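Local structure of aspartate aminotransferase, cytoplasmic (Schizosaccharomyces pombe 972h-, 6JPK) at residues 85-90 and 247-252; 72-77 and 283-288. The protein catalyses the pyridoxal 5'-phosphate-dependent transfer of an amino group from L-aspartate to 2-oxoglutarate, giving oxaloacetate and L-glutamate, and works as a homodimer. The protein carries 1 engineered substitution. One frame throughout, in Å; residues are numbered along the deposited sequence.

Contact 1 of 2, residues 85-90 and 247-252; sequences EVLFRP and FFVCQS. With PO4 (phosphate ion), chain C.
Gln251 sends CG anti to its backbone N (chi1 172°) and stays extended beyond it, so its amide leaves strand 247-252 and runs up against Leu87, whose side chain comes from the opposite direction. Leu87 has CG beside its own backbone N (chi1 -71°), which brings CG, with both its methyls, against the end of the glutamine. The methine CG lies 3.4 Å from Gln251 NE2; the CD2 methyl touches the same NE2, and CD1 the amide oxygen OE1. Val86 CG1, crossing at an angle, also touches NE2. Two residues earlier on the strand, Val249 CG1 meets Leu87 CD1 at 3.8 Å. Phe88, the first residue to leave helical geometry, swings its ring toward the start of the strand. There its CZ approaches Phe247 CZ at 4.1 Å and touches CG2 of Val249; the two side chains come from opposite directions and the rings meet obliquely at their CZ ends. At the other end of the strand, Ser252 OG gives a hydrogen bond of 2.6 Å to O2 of a phosphate ion. That ion is also bound by Ser107, Gly108, Thr109, Arg263 and Tyr70 of the second subunit, a set consistent with the cup that holds the cofactor phosphate in this family. The contact thus packs the C-terminal end of helix 77-87 on the central sheet of the large domain. Across it the contact is van der Waals packing, partly of leucine on an amide. The amide's hydrogen bonds go elsewhere, NE2 to Ala83 O one helical turn back and OE1 to His268 on the adjacent strand; bonds at both the oxygen and the nitrogen hold the buried amide against rotation where Leu87 packs on it.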
loop_
_atom_site.group_PDB
_atom_site.type_symbol
_atom_site.label_atom_id
_atom_site.label_comp_id
_atom_site.label_asym_id
_atom_site.label_seq_id
_atom_site.Cartn_x
_atom_site.Cartn_y
_atom_site.Cartn_z
ATOM N N GLU A 85 -20.449 -7.457 1.800
ATOM C CA GLU A 85 -21.562 -8.399 1.776
ATOM C C GLU A 85 -21.175 -9.742 2.392
ATOM O O GLU A 85 -21.967 -10.340 3.133
ATOM C CB GLU A 85 -22.070 -8.587 0.340
ATOM C CG GLU A 85 -22.791 -7.352 -0.185
ATOM C CD GLU A 85 -23.212 -7.448 -1.651
ATOM O OE1 GLU A 85 -24.281 -6.889 -1.992
ATOM O OE2 GLU A 85 -22.481 -8.063 -2.462
ATOM N N VAL A 86 -19.957 -10.229 2.118
ATOM C CA VAL A 86 -19.608 -11.558 2.624
ATOM C C VAL A 86 -19.414 -11.528 4.147
ATOM O O VAL A 86 -19.625 -12.547 4.820
ATOM C CB VAL A 86 -18.376 -12.126 1.886
ATOM C CG1 VAL A 86 -17.100 -11.388 2.279
ATOM C CG2 VAL A 86 -18.229 -13.649 2.146
ATOM N N LEU A 87 -19.058 -10.361 4.715
ATOM C CA LEU A 87 -18.971 -10.213 6.173
ATOM C C LEU A 87 -20.341 -10.245 6.830
ATOM O O LEU A 87 -20.480 -10.731 7.957
ATOM C CB LEU A 87 -18.300 -8.888 6.546
ATOM C CG LEU A 87 -16.809 -8.716 6.285
ATOM C CD1 LEU A 87 -16.370 -7.306 6.669
ATOM C CD2 LEU A 87 -16.016 -9.779 7.051
ATOM N N PHE A 88 -21.349 -9.677 6.170
ATOM C CA PHE A 88 -22.641 -9.378 6.765
ATOM C C PHE A 88 -23.771 -10.075 6.016
ATOM O O PHE A 88 -24.847 -9.503 5.811
ATOM C CB PHE A 88 -22.885 -7.865 6.803
ATOM C CG PHE A 88 -21.915 -7.108 7.701
ATOM C CD1 PHE A 88 -21.900 -7.332 9.075
ATOM C CD2 PHE A 88 -21.035 -6.181 7.172
ATOM C CE1 PHE A 88 -21.014 -6.645 9.912
ATOM C CE2 PHE A 88 -20.146 -5.489 7.999
ATOM C CZ PHE A 88 -20.134 -5.729 9.369
ATOM N N ARG A 89 -23.560 -11.328 5.617
ATOM C CA ARG A 89 -24.638 -12.050 4.940
ATOM C C ARG A 89 -25.926 -12.102 5.763
ATOM O O ARG A 89 -27.006 -11.923 5.168
ATOM C CB ARG A 89 -24.159 -13.455 4.526
ATOM C CG ARG A 89 -22.884 -13.438 3.643
ATOM C CD ARG A 89 -22.870 -14.524 2.550
ATOM N NE ARG A 89 -22.642 -15.861 3.095
ATOM C CZ ARG A 89 -22.832 -16.997 2.425
ATOM N NH1 ARG A 89 -23.264 -16.977 1.166
ATOM N NH2 ARG A 89 -22.595 -18.159 3.023
ATOM N N PRO A 90 -25.905 -12.298 7.091
ATOM C CA PRO A 90 -27.164 -12.208 7.857
ATOM C C PRO A 90 -27.711 -10.794 8.008
ATOM O O PRO A 90 -28.811 -10.648 8.550
ATOM C CB PRO A 90 -26.789 -12.779 9.231
ATOM C CG PRO A 90 -25.499 -13.546 9.006
ATOM C CD PRO A 90 -24.797 -12.776 7.938
ATOM N N PHE A 247 -19.263 0.792 14.626
ATOM C CA PHE A 247 -18.013 0.091 14.917
ATOM C C PHE A 247 -17.218 -0.052 13.623
ATOM O O PHE A 247 -17.710 0.271 12.535
ATOM C CB PHE A 247 -18.271 -1.276 15.580
ATOM C CG PHE A 247 -19.015 -2.280 14.699
ATOM C CD1 PHE A 247 -20.387 -2.176 14.495
ATOM C CD2 PHE A 247 -18.337 -3.348 14.114
ATOM C CE1 PHE A 247 -21.072 -3.102 13.698
ATOM C CE2 PHE A 247 -19.009 -4.282 13.311
ATOM C CZ PHE A 247 -20.383 -4.161 13.105
ATOM N N PHE A 248 -15.984 -0.563 13.753
ATOM C CA PHE A 248 -15.046 -0.717 12.643
ATOM C C PHE A 248 -14.694 -2.178 12.418
ATOM O O PHE A 248 -14.669 -2.982 13.359
ATOM C CB PHE A 248 -13.739 0.046 12.875
ATOM C CG PHE A 248 -13.910 1.534 12.956
ATOM C CD1 PHE A 248 -14.378 2.128 14.123
ATOM C CD2 PHE A 248 -13.585 2.345 11.868
ATOM C CE1 PHE A 248 -14.527 3.507 14.209
ATOM C CE2 PHE A 248 -13.721 3.728 11.950
ATOM C CZ PHE A 248 -14.209 4.307 13.115
ATOM N N VAL A 249 -14.387 -2.511 11.165
ATOM C CA VAL A 249 -13.947 -3.856 10.796
ATOM C C VAL A 249 -12.744 -3.742 9.870
ATOM O O VAL A 249 -12.791 -3.002 8.882
ATOM C CB VAL A 249 -15.065 -4.668 10.111
ATOM C CG1 VAL A 249 -14.570 -6.083 9.805
ATOM C CG2 VAL A 249 -16.337 -4.699 10.958
ATOM N N CYS A 250 -11.680 -4.487 10.172
ATOM C CA CYS A 250 -10.508 -4.588 9.304
ATOM C C CYS A 250 -10.424 -6.008 8.753
ATOM O O CYS A 250 -10.263 -6.963 9.517
ATOM C CB CYS A 250 -9.228 -4.227 10.056
ATOM S SG CYS A 250 -9.307 -2.620 10.867
ATOM N N GLN A 251 -10.508 -6.137 7.429
ATOM C CA GLN A 251 -10.736 -7.411 6.759
ATOM C C GLN A 251 -9.579 -7.707 5.824
ATOM O O GLN A 251 -9.148 -6.829 5.072
ATOM C CB GLN A 251 -12.052 -7.369 5.980
ATOM C CG GLN A 251 -12.355 -8.547 5.078
ATOM C CD GLN A 251 -13.611 -8.278 4.245
ATOM O OE1 GLN A 251 -13.865 -7.133 3.862
ATOM N NE2 GLN A 251 -14.415 -9.312 4.002
ATOM N N SER A 252 -9.070 -8.932 5.880
ATOM C CA SER A 252 -7.995 -9.377 5.009
ATOM C C SER A 252 -8.454 -10.579 4.197
ATOM O O SER A 252 -9.139 -11.466 4.720
ATOM C CB SER A 252 -6.737 -9.754 5.822
ATOM O OG SER A 252 -5.760 -10.370 5.006
HETATM P P PO4 C . -2.237 -8.895 6.062
HETATM O O1 PO4 C . -1.697 -7.484 6.189
HETATM O O2 PO4 C . -3.598 -8.911 5.406
HETATM O O3 PO4 C . -1.244 -9.695 5.244
HETATM O O4 PO4 C . -2.385 -9.560 7.409
#

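Contact 2 of 2, residues 72-77 and 283-288; sequences PIAGLP and QLCIVQ
A type I beta turn, Pro72 to Gly75, leads into helix 77-87 and sets its outer corner against helix 274-289 of the large domain. Gly75 N bonds back to Pro72 O at 2.9 Å, and the positive phi of Gly75 (109°) carries the chain onward to Leu76, the N-cap of the following helix. Ile73, on the turn, does most of the touching. Its CG1 stands anti to the backbone N (chi1 -178°), which carries CD1 over to the helix backbone, 3.2 Å from Cys285 O, a close approach. The other branch, CG2, rests 3.6 Å from Cys285 SG. Ala74 CB adds a looser touch on the same sulfur. About one turn further along the helix, Gln288 runs antiparallel to the Ile73 side chain, its CG 3.8 Å from Ile73 CG1, and then bends at chi2 to bring its amide round to the main chain of the turn. NE2 donates to Ile73 O over 2.9 Å, with 162° at the hydrogen. The acceptor lies almost in the plane of the amide, and the nitrogen sits nearly in line with the carbonyl bond. NE2 also bonds Gln104 O on strand 100-106, and Gln104 in turn pairs with the backbone of Ala74 and, through OE1, with Leu76 N. Helix 274-289 meets the second subunit as well, Gln283 NE2 reaching Glu10 O of that chain. A single buried amide therefore ties two backbone carbonyls, one in the turn and one on strand 100-106, outermost in this chain's sheet, while the isoleucine and cysteine supply the apolar part; both bonds from NE2 fix the rotation of the glutamine end.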
loop_
_atom_site.group_PDB
_atom_site.type_symbol
_atom_site.label_atom_id
_atom_site.label_comp_id
_atom_site.label_asym_id
_atom_site.label_seq_id
_atom_site.Cartn_x
_atom_site.Cartn_y
_atom_site.Cartn_z
ATOM N N PRO A 72 -10.532 3.956 -8.294
ATOM C CA PRO A 72 -10.955 5.028 -7.385
ATOM C C PRO A 72 -10.198 4.990 -6.064
ATOM O O PRO A 72 -9.605 3.974 -5.675
ATOM C CB PRO A 72 -12.451 4.752 -7.186
ATOM C CG PRO A 72 -12.861 4.098 -8.447
ATOM C CD PRO A 72 -11.687 3.260 -8.892
ATOM N N ILE A 73 -10.214 6.114 -5.360
ATOM C CA ILE A 73 -9.401 6.234 -4.156
ATOM C C ILE A 73 -9.804 5.183 -3.124
ATOM O O ILE A 73 -8.950 4.603 -2.436
ATOM C CB ILE A 73 -9.504 7.666 -3.595
ATOM C CG1 ILE A 73 -8.627 7.815 -2.362
ATOM C CG2 ILE A 73 -10.942 8.022 -3.261
ATOM C CD1 ILE A 73 -8.157 9.214 -2.221
ATOM N N ALA A 74 -11.100 4.909 -3.012
ATOM C CA ALA A 74 -11.605 3.922 -2.067
ATOM C C ALA A 74 -11.537 2.494 -2.612
ATOM O O ALA A 74 -11.860 1.547 -1.882
ATOM C CB ALA A 74 -13.044 4.274 -1.669
ATOM N N GLY A 75 -11.140 2.319 -3.865
ATOM C CA GLY A 75 -10.902 1.010 -4.444
ATOM C C GLY A 75 -11.961 0.633 -5.467
ATOM O O GLY A 75 -12.823 1.427 -5.844
ATOM N N LEU A 76 -11.878 -0.618 -5.910
ATOM C CA LEU A 76 -12.755 -1.143 -6.950
ATOM C C LEU A 76 -14.149 -1.349 -6.370
ATOM O O LEU A 76 -14.305 -2.144 -5.433
ATOM C CB LEU A 76 -12.180 -2.458 -7.478
ATOM C CG LEU A 76 -12.960 -3.212 -8.548
ATOM C CD1 LEU A 76 -12.903 -2.464 -9.890
ATOM C CD2 LEU A 76 -12.423 -4.636 -8.683
ATOM N N PRO A 77 -15.179 -0.657 -6.871
ATOM C CA PRO A 77 -16.483 -0.695 -6.180
ATOM C C PRO A 77 -17.089 -2.083 -6.068
ATOM O O PRO A 77 -17.676 -2.408 -5.029
ATOM C CB PRO A 77 -17.352 0.242 -7.033
ATOM C CG PRO A 77 -16.363 1.193 -7.650
ATOM C CD PRO A 77 -15.146 0.346 -7.949
ATOM N N GLN A 283 -13.378 11.464 5.022
ATOM C CA GLN A 283 -12.140 11.639 5.772
ATOM C C GLN A 283 -11.181 10.473 5.582
ATOM O O GLN A 283 -9.958 10.675 5.593
ATOM C CB GLN A 283 -12.448 11.819 7.261
ATOM C CG GLN A 283 -13.225 13.076 7.556
ATOM C CD GLN A 283 -12.460 14.325 7.165
ATOM O OE1 GLN A 283 -11.227 14.306 7.053
ATOM N NE2 GLN A 283 -13.187 15.416 6.944
ATOM N N LEU A 284 -11.711 9.254 5.442
ATOM C CA LEU A 284 -10.864 8.100 5.158
ATOM C C LEU A 284 -10.165 8.253 3.814
ATOM O O LEU A 284 -9.026 7.804 3.651
ATOM C CB LEU A 284 -11.703 6.817 5.172
ATOM C CG LEU A 284 -12.272 6.379 6.526
ATOM C CD1 LEU A 284 -13.273 5.269 6.313
ATOM C CD2 LEU A 284 -11.141 5.901 7.449
ATOM N N CYS A 285 -10.841 8.874 2.843
ATOM C CA CYS A 285 -10.242 9.123 1.536
ATOM C C CYS A 285 -9.075 10.097 1.629
ATOM O O CYS A 285 -8.114 9.983 0.857
ATOM C CB CYS A 285 -11.297 9.658 0.561
ATOM S SG CYS A 285 -12.464 8.369 0.006
ATOM N N ILE A 286 -9.142 11.055 2.555
ATOM C CA ILE A 286 -8.021 11.973 2.762
ATOM C C ILE A 286 -6.793 11.215 3.252
ATOM O O ILE A 286 -5.681 11.409 2.745
ATOM C CB ILE A 286 -8.419 13.095 3.736
ATOM C CG1 ILE A 286 -9.473 13.997 3.088
ATOM C CG2 ILE A 286 -7.181 13.894 4.168
ATOM C CD1 ILE A 286 -9.967 15.083 4.007
ATOM N N VAL A 287 -6.973 10.329 4.235
ATOM C CA VAL A 287 -5.851 9.510 4.696
ATOM C C VAL A 287 -5.285 8.679 3.547
ATOM O O VAL A 287 -4.074 8.676 3.298
ATOM C CB VAL A 287 -6.283 8.625 5.880
ATOM C CG1 VAL A 287 -5.149 7.660 6.256
ATOM C CG2 VAL A 287 -6.664 9.496 7.071
ATOM N N GLN A 288 -6.157 7.950 2.840
ATOM C CA GLN A 288 -5.745 7.124 1.703
ATOM C C GLN A 288 -4.975 7.937 0.662
ATOM O O GLN A 288 -3.933 7.499 0.154
ATOM C CB GLN A 288 -6.991 6.494 1.065
ATOM C CG GLN A 288 -6.727 5.479 -0.064
ATOM C CD GLN A 288 -6.848 4.049 0.438
ATOM O OE1 GLN A 288 -6.304 3.710 1.488
ATOM N NE2 GLN A 288 -7.581 3.207 -0.298
#

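Along the chain the order is 72-77, 85-90, 247-252, 283-288, so contact 2 brackets contact 1 in sequence. Helix 77-87 joins them: it starts from the turn of contact 2 and ends in contact 1. On the return path, strand 247-252 is followed by strand 264-270 and then by helix 274-289. The centres lie about 17 Å apart and the nearest atoms about 6 Å, without touching. Contact 1 is buried, on a strand of the central mixed sheet that ends at the phosphate; contact 2 sits farther out, near the second subunit. Contact 2 fixes the turn that leads into the helix, and contact 1 packs the helix's last turn on the sheet.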